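Side-chain contacts in ABC transporter substrate binding protein (Ribose) (Agrobacterium vitis, PDB 4WUT), which probably binds sugars for an ABC importer and is captured here with beta-D-fucopyranose in its cleft and calcium ions bound: residues Thr197-Thr202 with Ile230-Lys235; Ala155-Val160 with Thr203-Ala208; Met74-Val79 with Val100-Glu105; Val83-Leu88 with Asp276-Leu281. One frame throughout, in Å; residues are numbered along the deposited sequence. Where two conformers were deposited one is given.

Contact 1. Residues Thr197-Thr202 with Ile230-Lys235; sequences TALNQT and IKQAGK. With CA (calcium ion), chain F.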
# COMPACT_ATOMS: atom_id res chain seq x y z
N THR A 197 8.38 0.68 -14.88
CA THR A 197 9.42 1.56 -14.40
C THR A 197 10.29 0.85 -13.36
O THR A 197 11.53 0.93 -13.40
CB THR A 197 8.82 2.81 -13.80
OG1 THR A 197 8.08 3.49 -14.83
CG2 THR A 197 9.90 3.72 -13.29
N ALA A 198 9.62 0.16 -12.43
CA ALA A 198 10.32 -0.67 -11.45
C ALA A 198 11.20 -1.75 -12.07
O ALA A 198 12.31 -2.02 -11.57
CB ALA A 198 9.31 -1.31 -10.49
N LEU A 199 10.71 -2.36 -13.14
CA LEU A 199 11.49 -3.36 -13.87
C LEU A 199 12.80 -2.72 -14.38
O LEU A 199 13.91 -3.22 -14.13
CB LEU A 199 10.64 -3.98 -14.98
CG LEU A 199 11.13 -5.32 -15.54
CD1 LEU A 199 10.01 -5.97 -16.35
CD2 LEU A 199 12.34 -5.12 -16.39
N ASN A 200 12.70 -1.60 -15.08
CA ASN A 200 13.88 -0.90 -15.58
C ASN A 200 14.80 -0.44 -14.44
O ASN A 200 15.99 -0.68 -14.49
CB ASN A 200 13.46 0.31 -16.43
CG ASN A 200 14.67 1.06 -17.00
OD1 ASN A 200 15.61 0.45 -17.51
ND2 ASN A 200 14.65 2.38 -16.88
N GLN A 201 14.24 0.20 -13.42
CA GLN A 201 15.07 0.67 -12.32
C GLN A 201 15.80 -0.47 -11.63
O GLN A 201 16.95 -0.33 -11.26
CB GLN A 201 14.24 1.47 -11.30
CG GLN A 201 13.77 2.77 -11.85
CD GLN A 201 12.75 3.45 -10.95
OE1 GLN A 201 12.01 2.82 -10.20
NE2 GLN A 201 12.69 4.76 -11.06
N THR A 202 15.13 -1.59 -11.43
CA THR A 202 15.79 -2.76 -10.87
C THR A 202 16.86 -3.34 -11.77
O THR A 202 17.96 -3.67 -11.34
CB THR A 202 14.76 -3.84 -10.52
OG1 THR A 202 13.85 -3.33 -9.55
CG2 THR A 202 15.45 -5.02 -9.90
N ILE A 230 14.93 -9.28 -11.66
CA ILE A 230 15.87 -10.23 -11.09
C ILE A 230 15.92 -11.52 -11.93
O ILE A 230 16.99 -12.04 -12.25
CB ILE A 230 15.46 -10.56 -9.65
CG1 ILE A 230 15.66 -9.34 -8.75
CG2 ILE A 230 16.23 -11.73 -9.13
CD1 ILE A 230 15.01 -9.47 -7.42
N LYS A 231 14.75 -12.01 -12.30
CA LYS A 231 14.65 -13.22 -13.08
C LYS A 231 15.32 -13.02 -14.42
O LYS A 231 16.11 -13.84 -14.88
CB LYS A 231 13.20 -13.61 -13.27
CG LYS A 231 12.58 -14.27 -12.07
CD LYS A 231 11.21 -14.84 -12.39
CE LYS A 231 11.29 -15.83 -13.51
NZ LYS A 231 12.34 -16.87 -13.27
N GLN A 232 14.99 -11.90 -15.07
CA GLN A 232 15.54 -11.62 -16.40
C GLN A 232 17.06 -11.44 -16.40
O GLN A 232 17.74 -11.74 -17.39
CB GLN A 232 14.86 -10.37 -16.97
CG GLN A 232 13.43 -10.66 -17.40
CD GLN A 232 12.68 -9.44 -17.97
OE1 GLN A 232 13.29 -8.46 -18.43
NE2 GLN A 232 11.36 -9.51 -17.93
N ALA A 233 17.61 -10.95 -15.30
CA ALA A 233 19.04 -10.78 -15.14
C ALA A 233 19.79 -12.09 -14.84
O ALA A 233 21.02 -12.09 -14.79
CB ALA A 233 19.30 -9.77 -14.03
N GLY A 234 19.04 -13.17 -14.61
CA GLY A 234 19.61 -14.44 -14.23
C GLY A 234 20.08 -14.47 -12.79
O GLY A 234 20.93 -15.29 -12.43
N LYS A 235 19.52 -13.60 -11.95
CA LYS A 235 19.96 -13.48 -10.58
C LYS A 235 18.97 -13.99 -9.51
O LYS A 235 19.17 -13.75 -8.33
CB LYS A 235 20.39 -12.05 -10.29
CG LYS A 235 21.67 -11.68 -11.04
CD LYS A 235 22.04 -10.20 -10.89
CE LYS A 235 23.41 -9.90 -11.47
NZ LYS A 235 23.83 -8.47 -11.42
CA CA F . 17.88 1.04 -18.11
O HOH W 1 18.27 -1.24 -18.94
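Helices 195-208 and 220-232, neighbours on one face of the second Rossmann-like lobe of this periplasmic binding protein, touch lightly where L199 meets Q232. L199 can be followed outward from its backbone. CB leaves the helix along its flank, and CG stands anti to the backbone N (chi1 -161°), which carries the branch out toward the other helix. There the two methyls divide the primary amide of Q232 between them: CD2 lies 4.0 Å from OE1 of Q232, and CD1 lies 4.1 Å from NE2 of the same residue. Both methyls sit on one side of the amide plane, and the two side chains cross at about a right angle, Q232 being extended beyond CG. This is van der Waals contact at the solvent edge.

Deeper in, T202 approaches I230 more loosely, and both also rest on I215 of the strand beneath. The T202 hydroxyl turns back into its own helix and bonds through OG1 to A198 O at 2.9 Å. Since T202 N also donates to A198 O, that carbonyl is gripped twice, from opposite faces of its plane. Helix 220-232 then finishes in a Schellman motif: G234 takes positive phi (75°), and K235 N reaches back to I230 O at 3.0 Å.

On a different side of helix 195-208, N200 turns to a calcium ion that it shares with D204 one turn later. N200 OD1 meets the metal at 2.4 Å, and a water also binds the calcium, at 2.5 Å.

Contact 2. Residues Ala155-Val160 with Thr203-Ala208; sequences AVMSYV and TDVLAA. With CA (calcium ion), chain F.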
# COMPACT_ATOMS: atom_id res chain seq x y z
N ALA A 155 19.48 -2.48 -1.91
CA ALA A 155 18.78 -1.43 -2.65
C ALA A 155 17.35 -1.28 -2.18
O ALA A 155 16.69 -2.26 -1.85
CB ALA A 155 18.78 -1.75 -4.14
N VAL A 156 16.86 -0.03 -2.19
CA VAL A 156 15.48 0.26 -1.84
C VAL A 156 14.75 0.78 -3.07
O VAL A 156 15.06 1.87 -3.59
CB VAL A 156 15.40 1.31 -0.71
CG1 VAL A 156 13.97 1.73 -0.50
CG2 VAL A 156 15.99 0.72 0.56
N MSE A 157 13.79 -0.02 -3.53
CA MSE A 157 12.92 0.31 -4.66
C MSE A 157 11.58 0.74 -4.08
O MSE A 157 10.78 -0.07 -3.58
CB MSE A 157 12.72 -0.92 -5.57
CG MSE A 157 14.01 -1.70 -5.83
SE MSE A 157 15.55 -0.65 -6.45
CE MSE A 157 14.96 -0.17 -8.19
N SER A 158 11.32 2.05 -4.17
CA SER A 158 10.09 2.61 -3.65
C SER A 158 9.17 3.04 -4.81
O SER A 158 9.43 2.71 -5.95
CB SER A 158 10.39 3.76 -2.71
OG SER A 158 9.20 4.20 -2.07
N TYR A 159 8.07 3.68 -4.46
CA TYR A 159 7.00 3.91 -5.42
C TYR A 159 6.78 5.40 -5.64
O TYR A 159 7.40 5.98 -6.53
CB TYR A 159 5.71 3.13 -5.06
CG TYR A 159 5.24 3.07 -3.64
CD1 TYR A 159 5.90 2.29 -2.70
CD2 TYR A 159 4.05 3.68 -3.26
CE1 TYR A 159 5.45 2.18 -1.42
CE2 TYR A 159 3.58 3.56 -1.97
CZ TYR A 159 4.29 2.81 -1.05
OH TYR A 159 3.83 2.68 0.24
N VAL A 160 5.90 6.00 -4.85
CA VAL A 160 5.64 7.45 -4.96
C VAL A 160 6.20 8.12 -3.72
O VAL A 160 5.73 7.87 -2.60
CB VAL A 160 4.14 7.74 -5.13
CG1 VAL A 160 3.86 9.25 -5.15
CG2 VAL A 160 3.58 7.11 -6.43
N THR A 203 16.58 -3.44 -13.07
CA THR A 203 17.58 -3.90 -14.00
C THR A 203 18.85 -3.03 -13.91
O THR A 203 19.98 -3.52 -13.84
CB THR A 203 17.02 -3.88 -15.42
OG1 THR A 203 15.97 -4.87 -15.52
CG2 THR A 203 18.11 -4.20 -16.46
N ASP A 204 18.63 -1.74 -13.77
CA ASP A 204 19.70 -0.79 -13.71
C ASP A 204 20.48 -0.87 -12.39
O ASP A 204 21.69 -0.79 -12.41
CB ASP A 204 19.17 0.61 -13.99
CG ASP A 204 18.71 0.78 -15.46
OD1 ASP A 204 19.09 -0.04 -16.33
OD2 ASP A 204 17.97 1.74 -15.73
N VAL A 205 19.78 -1.04 -11.27
CA VAL A 205 20.44 -1.18 -9.98
C VAL A 205 21.27 -2.45 -9.91
O VAL A 205 22.37 -2.44 -9.35
CB VAL A 205 19.44 -1.08 -8.84
CG1 VAL A 205 20.16 -1.25 -7.50
CG2 VAL A 205 18.75 0.22 -8.85
N LEU A 206 20.78 -3.51 -10.50
CA LEU A 206 21.51 -4.76 -10.55
C LEU A 206 22.77 -4.63 -11.39
O LEU A 206 23.84 -5.15 -11.02
CB LEU A 206 20.65 -5.92 -11.07
CG LEU A 206 19.47 -6.34 -10.19
CD1 LEU A 206 18.56 -7.29 -10.94
CD2 LEU A 206 19.89 -6.94 -8.84
N ALA A 207 22.67 -3.96 -12.54
CA ALA A 207 23.81 -3.82 -13.41
C ALA A 207 24.87 -2.89 -12.81
O ALA A 207 26.05 -3.06 -13.06
CB ALA A 207 23.38 -3.31 -14.78
N ALA A 208 24.43 -1.90 -12.04
CA ALA A 208 25.31 -0.94 -11.40
C ALA A 208 25.99 -1.51 -10.17
O ALA A 208 27.01 -0.98 -9.75
CB ALA A 208 24.53 0.31 -11.01
CA CA F . 17.88 1.04 -18.11
O HOH W 1 18.27 -1.24 -18.94
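Within 203-208, V205 is the residue that meets 155-160, touching A155 and the selenomethionine M157. Read along 203-208, the helix deals its side chains out in turn. T203 faces away from the strand and bonds through OG1 to L199 O of the preceding turn. D204 points along the flank, where its carboxylate takes the calcium ion it shares with N200 by both oxygens, OD1 at 2.4 Å and OD2 at 2.5 Å from the metal, so within this chain the ion is held from one helix.

V205 follows, deposited in two conformers, and the details hold for the one described. With CG1 anti to the backbone N (chi1 179°), its two methyls go to different strand residues: CG1 lies 3.7 Å from A155 CB, and CG2 lies 3.9 Å from M157 CE. M157 folds back at chi2 and chi3, so that SE as well as CE comes alongside V205 CG2. L206 next turns to L239, and A207 and A208 end the helix at the surface.

A155 and M157 therefore present one face of the strand to helix 195-208, while V156 between them meets F173 of helix 164-180 on the other. Strand 153-158, which leads on to the sugar-contacting Y159, lies between strands 214-217 and 184-190 in the sheet, and helices 195-208 and 164-180 on its two faces make this a three-layer alpha/beta/alpha sandwich.

Contact 3. Residues Met74-Val79 with Val100-Glu105; sequences MVENAV and VKKAWE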
# COMPACT_ATOMS: atom_id res chain seq x y z
N MSE A 74 -11.47 14.32 -8.43
CA MSE A 74 -12.48 13.32 -8.09
C MSE A 74 -13.13 13.56 -6.74
O MSE A 74 -14.34 13.43 -6.60
CB MSE A 74 -11.90 11.92 -8.12
CG MSE A 74 -11.64 11.45 -9.50
SE MSE A 74 -11.03 9.59 -9.48
CE MSE A 74 -10.88 9.37 -11.41
N VAL A 75 -12.32 13.87 -5.74
CA VAL A 75 -12.87 14.12 -4.42
C VAL A 75 -13.73 15.41 -4.43
O VAL A 75 -14.86 15.45 -3.90
CB VAL A 75 -11.75 14.21 -3.37
CG1 VAL A 75 -12.33 14.58 -2.03
CG2 VAL A 75 -10.96 12.91 -3.30
N GLU A 76 -13.22 16.47 -5.06
CA GLU A 76 -13.98 17.71 -5.17
C GLU A 76 -15.31 17.45 -5.83
O GLU A 76 -16.34 17.99 -5.42
CB GLU A 76 -13.22 18.72 -6.03
CG GLU A 76 -12.00 19.31 -5.37
CD GLU A 76 -11.22 20.18 -6.35
OE1 GLU A 76 -11.53 20.16 -7.58
OE2 GLU A 76 -10.30 20.87 -5.90
N ASN A 77 -15.30 16.67 -6.89
CA ASN A 77 -16.51 16.38 -7.63
C ASN A 77 -17.51 15.58 -6.80
O ASN A 77 -18.72 15.81 -6.88
CB ASN A 77 -16.16 15.64 -8.92
CG ASN A 77 -15.47 16.54 -9.95
OD1 ASN A 77 -15.51 17.76 -9.84
ND2 ASN A 77 -14.87 15.92 -10.95
N ALA A 78 -17.00 14.66 -5.99
CA ALA A 78 -17.84 13.89 -5.07
C ALA A 78 -18.52 14.83 -4.07
O ALA A 78 -19.71 14.69 -3.79
CB ALA A 78 -17.02 12.81 -4.36
N VAL A 79 -17.77 15.77 -3.53
CA VAL A 79 -18.35 16.75 -2.61
C VAL A 79 -19.41 17.60 -3.32
O VAL A 79 -20.48 17.89 -2.77
CB VAL A 79 -17.26 17.63 -2.02
CG1 VAL A 79 -17.86 18.76 -1.21
CG2 VAL A 79 -16.32 16.82 -1.16
N VAL A 100 -10.65 17.27 1.28
CA VAL A 100 -11.21 16.60 2.44
C VAL A 100 -11.80 17.61 3.43
O VAL A 100 -12.87 17.36 3.98
CB VAL A 100 -10.16 15.68 3.10
CG1 VAL A 100 -10.65 15.13 4.43
CG2 VAL A 100 -9.79 14.57 2.15
N LYS A 101 -11.14 18.75 3.61
CA LYS A 101 -11.72 19.85 4.39
C LYS A 101 -13.08 20.31 3.82
O LYS A 101 -14.04 20.55 4.57
CB LYS A 101 -10.76 21.03 4.43
CG LYS A 101 -11.24 22.21 5.26
CD LYS A 101 -10.12 23.25 5.40
CE LYS A 101 -10.50 24.39 6.32
NZ LYS A 101 -11.29 25.43 5.62
N LYS A 102 -13.16 20.45 2.49
CA LYS A 102 -14.42 20.76 1.83
C LYS A 102 -15.50 19.70 2.10
O LYS A 102 -16.65 20.04 2.31
CB LYS A 102 -14.20 20.94 0.32
CG LYS A 102 -13.53 22.24 -0.06
CD LYS A 102 -13.33 22.33 -1.56
CE LYS A 102 -12.59 23.59 -1.95
NZ LYS A 102 -12.18 23.56 -3.40
N ALA A 103 -15.13 18.42 2.10
CA ALA A 103 -16.08 17.36 2.45
C ALA A 103 -16.60 17.56 3.87
O ALA A 103 -17.80 17.50 4.13
CB ALA A 103 -15.43 16.00 2.30
N TRP A 104 -15.67 17.80 4.78
CA TRP A 104 -16.03 18.05 6.18
C TRP A 104 -16.96 19.26 6.35
O TRP A 104 -17.95 19.20 7.08
CB TRP A 104 -14.77 18.19 7.02
CG TRP A 104 -15.02 18.42 8.47
CD1 TRP A 104 -15.33 17.48 9.41
CD2 TRP A 104 -14.95 19.67 9.15
NE1 TRP A 104 -15.46 18.08 10.64
CE2 TRP A 104 -15.25 19.43 10.50
CE3 TRP A 104 -14.67 20.98 8.74
CZ2 TRP A 104 -15.26 20.44 11.46
CZ3 TRP A 104 -14.70 21.99 9.69
CH2 TRP A 104 -14.99 21.71 11.03
N GLU A 105 -16.67 20.34 5.64
CA GLU A 105 -17.52 21.53 5.70
C GLU A 105 -18.92 21.27 5.14
O GLU A 105 -19.90 21.89 5.59
CB GLU A 105 -16.82 22.69 4.98
CG GLU A 105 -15.59 23.15 5.74
CD GLU A 105 -14.70 24.10 4.97
OE1 GLU A 105 -14.76 24.11 3.73
OE2 GLU A 105 -13.93 24.83 5.63
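While K102 leans across the helix pair toward E76, its neighbour K101 makes the shortest polar bond here within its own helix, a salt bridge from NZ to E105 OE2 at 2.7 Å. That carboxylate oxygen is met on its syn side, with the lysine nitrogen 32° out of the carboxylate plane. The bond braces successive turns of helix 97-105.

Between the helices the polar contact is looser. E76 and K102 both extend beyond CG and their charged ends approach, but E76 OE2 and K102 NZ remain 4.1 Å apart, too far for a salt bridge. Closer packing comes from V79. Its CG2 rests 3.7 Å from A103 CB and equally near A103 CA, while CG1 lies 3.9 Å from K102 O. The small alanine lets the two backbones come close here, V79 CA to A103 CA measuring 5.6 Å.

The segments run nearly parallel, at 11° and 9.3 Å between axes, as expected of helices that flank strand 85-88 in sequence and lie on one face of the sheet; V79 and A103 both touch I86 of that strand. Chemically, the pairing appears to rest on buried apolar contact, with the E76-K102 attraction, at the more open edge, probably adding only a modest electrostatic contribution.

Contact 4. Residues Val83-Leu88 with Asp276-Leu281; sequences VDAILL and DTLLKL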
# COMPACT_ATOMS: atom_id res chain seq x y z
N VAL A 83 -22.47 13.50 -2.36
CA VAL A 83 -22.49 12.09 -2.00
C VAL A 83 -22.71 11.99 -0.50
O VAL A 83 -22.46 12.95 0.25
CB VAL A 83 -21.17 11.36 -2.38
CG1 VAL A 83 -20.93 11.45 -3.90
CG2 VAL A 83 -19.99 11.93 -1.64
N ASP A 84 -23.21 10.84 -0.06
CA ASP A 84 -23.49 10.65 1.36
C ASP A 84 -22.20 10.50 2.18
O ASP A 84 -22.19 10.87 3.35
CB ASP A 84 -24.36 9.42 1.59
CG ASP A 84 -25.78 9.59 1.07
OD1 ASP A 84 -26.15 10.72 0.69
OD2 ASP A 84 -26.51 8.58 1.08
N ALA A 85 -21.15 9.95 1.58
CA ALA A 85 -19.89 9.65 2.29
C ALA A 85 -18.78 9.34 1.31
O ALA A 85 -19.04 9.00 0.16
CB ALA A 85 -20.08 8.46 3.24
N ILE A 86 -17.56 9.43 1.79
CA ILE A 86 -16.38 9.21 0.97
C ILE A 86 -15.41 8.29 1.68
O ILE A 86 -15.08 8.49 2.85
CB ILE A 86 -15.66 10.54 0.66
CG1 ILE A 86 -16.58 11.46 -0.14
CG2 ILE A 86 -14.30 10.27 -0.05
CD1 ILE A 86 -16.06 12.87 -0.31
N LEU A 87 -15.00 7.24 0.99
CA LEU A 87 -13.92 6.36 1.42
C LEU A 87 -12.75 6.67 0.52
O LEU A 87 -12.83 6.42 -0.69
CB LEU A 87 -14.31 4.90 1.26
CG LEU A 87 -13.36 3.86 1.86
CD1 LEU A 87 -13.24 4.08 3.37
CD2 LEU A 87 -13.76 2.44 1.55
N LEU A 88 -11.67 7.21 1.08
CA LEU A 88 -10.57 7.76 0.28
C LEU A 88 -9.23 7.14 0.66
O LEU A 88 -8.89 7.10 1.85
CB LEU A 88 -10.47 9.27 0.50
CG LEU A 88 -9.30 9.99 -0.18
CD1 LEU A 88 -9.36 9.90 -1.71
CD2 LEU A 88 -9.29 11.44 0.28
N ASP A 276 -18.03 -0.42 6.17
CA ASP A 276 -18.82 -0.63 7.38
C ASP A 276 -18.66 0.53 8.36
O ASP A 276 -19.60 0.88 9.08
CB ASP A 276 -18.48 -1.97 8.03
CG ASP A 276 -19.11 -3.16 7.28
OD1 ASP A 276 -20.15 -2.97 6.61
OD2 ASP A 276 -18.56 -4.27 7.35
N THR A 277 -17.49 1.16 8.36
CA THR A 277 -17.25 2.29 9.27
C THR A 277 -18.08 3.49 8.82
O THR A 277 -18.68 4.20 9.64
CB THR A 277 -15.74 2.65 9.34
OG1 THR A 277 -15.01 1.53 9.89
CG2 THR A 277 -15.52 3.87 10.19
N LEU A 278 -18.11 3.72 7.52
CA LEU A 278 -18.95 4.79 6.98
C LEU A 278 -20.43 4.53 7.25
O LEU A 278 -21.16 5.45 7.59
CB LEU A 278 -18.70 4.98 5.49
CG LEU A 278 -17.36 5.66 5.20
CD1 LEU A 278 -17.04 5.55 3.70
CD2 LEU A 278 -17.33 7.13 5.68
N LEU A 279 -20.87 3.28 7.13
CA LEU A 279 -22.26 2.95 7.41
C LEU A 279 -22.60 3.26 8.87
O LEU A 279 -23.69 3.73 9.17
CB LEU A 279 -22.54 1.47 7.09
CG LEU A 279 -22.50 1.13 5.60
CD1 LEU A 279 -22.60 -0.36 5.39
CD2 LEU A 279 -23.61 1.86 4.84
N LYS A 280 -21.66 3.00 9.78
CA LYS A 280 -21.86 3.36 11.19
C LYS A 280 -21.96 4.88 11.35
O LYS A 280 -22.84 5.38 12.04
CB LYS A 280 -20.71 2.84 12.05
CG LYS A 280 -20.71 1.34 12.28
CD LYS A 280 -19.54 0.97 13.16
CE LYS A 280 -19.45 -0.53 13.38
NZ LYS A 280 -19.85 -0.86 14.77
N LEU A 281 -21.06 5.61 10.72
CA LEU A 281 -21.09 7.06 10.80
C LEU A 281 -22.39 7.62 10.22
O LEU A 281 -22.91 8.64 10.70
CB LEU A 281 -19.87 7.64 10.08
CG LEU A 281 -18.52 7.36 10.73
CD1 LEU A 281 -17.36 7.64 9.78
CD2 LEU A 281 -18.37 8.16 12.00
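L278 lays its two methyls against strand 85-88, joining helix 267-282 to the parallel sheet of the first lobe in this type I periplasmic binding fold. The helix comes late in the chain yet packs on an early strand, as expected where the chain crosses back between lobes. Strand and helix run roughly antiparallel, at 154°.

Conformation decides what is met. L278 has CG anti to its carbonyl carbon (chi1 -74°) and an extended chi2, which thrusts the branch straight at the strand. CD2 settles 3.9 Å from A85 CB, and CD1 lies 3.7 Å from L87 CB, the two alternate residues whose side chains share this face. Between them the backbone itself is touched: I86 O lies 3.6 Å from L278 CD1, a van der Waals approach. The side chain of I86 goes to the far face, toward helix 68-80.

L87 takes a different shape. Its CG stands anti to the backbone N (chi1 -172°), carrying the branch past L278 and on toward V111 and I113 of the adjacent strand. L278 also reaches V111, as well as I26 on the other neighbouring strand. Beyond the CB contact, the crossing leucines also bring L87 CD1 to 4.1 Å from L278 CD1.

Overall arrangement
The four contacts form two pairs, one in each lobe. Contacts 1 and 2 share helix 195-208 and its calcium ion; their centres are 8 Å apart, and they meet where M157 CE lies 3.5 Å from T202 N. Contacts 3 and 4 have centres 13 Å apart: the helices of contact 3 lie on one face of strand 85-88, V75 CG2 lying 3.8 Å from L88 CD1, and helix 267-282 of contact 4 lies on the other. Between the pairs, centres are 37 to 41 Å apart and nothing touches. The sugar lies in the cleft: the side chains of M157 in contact 2 and L87 in contact 4 are about 12 and 13 Å from it, whereas Y159 of segment 155-160 touches it directly.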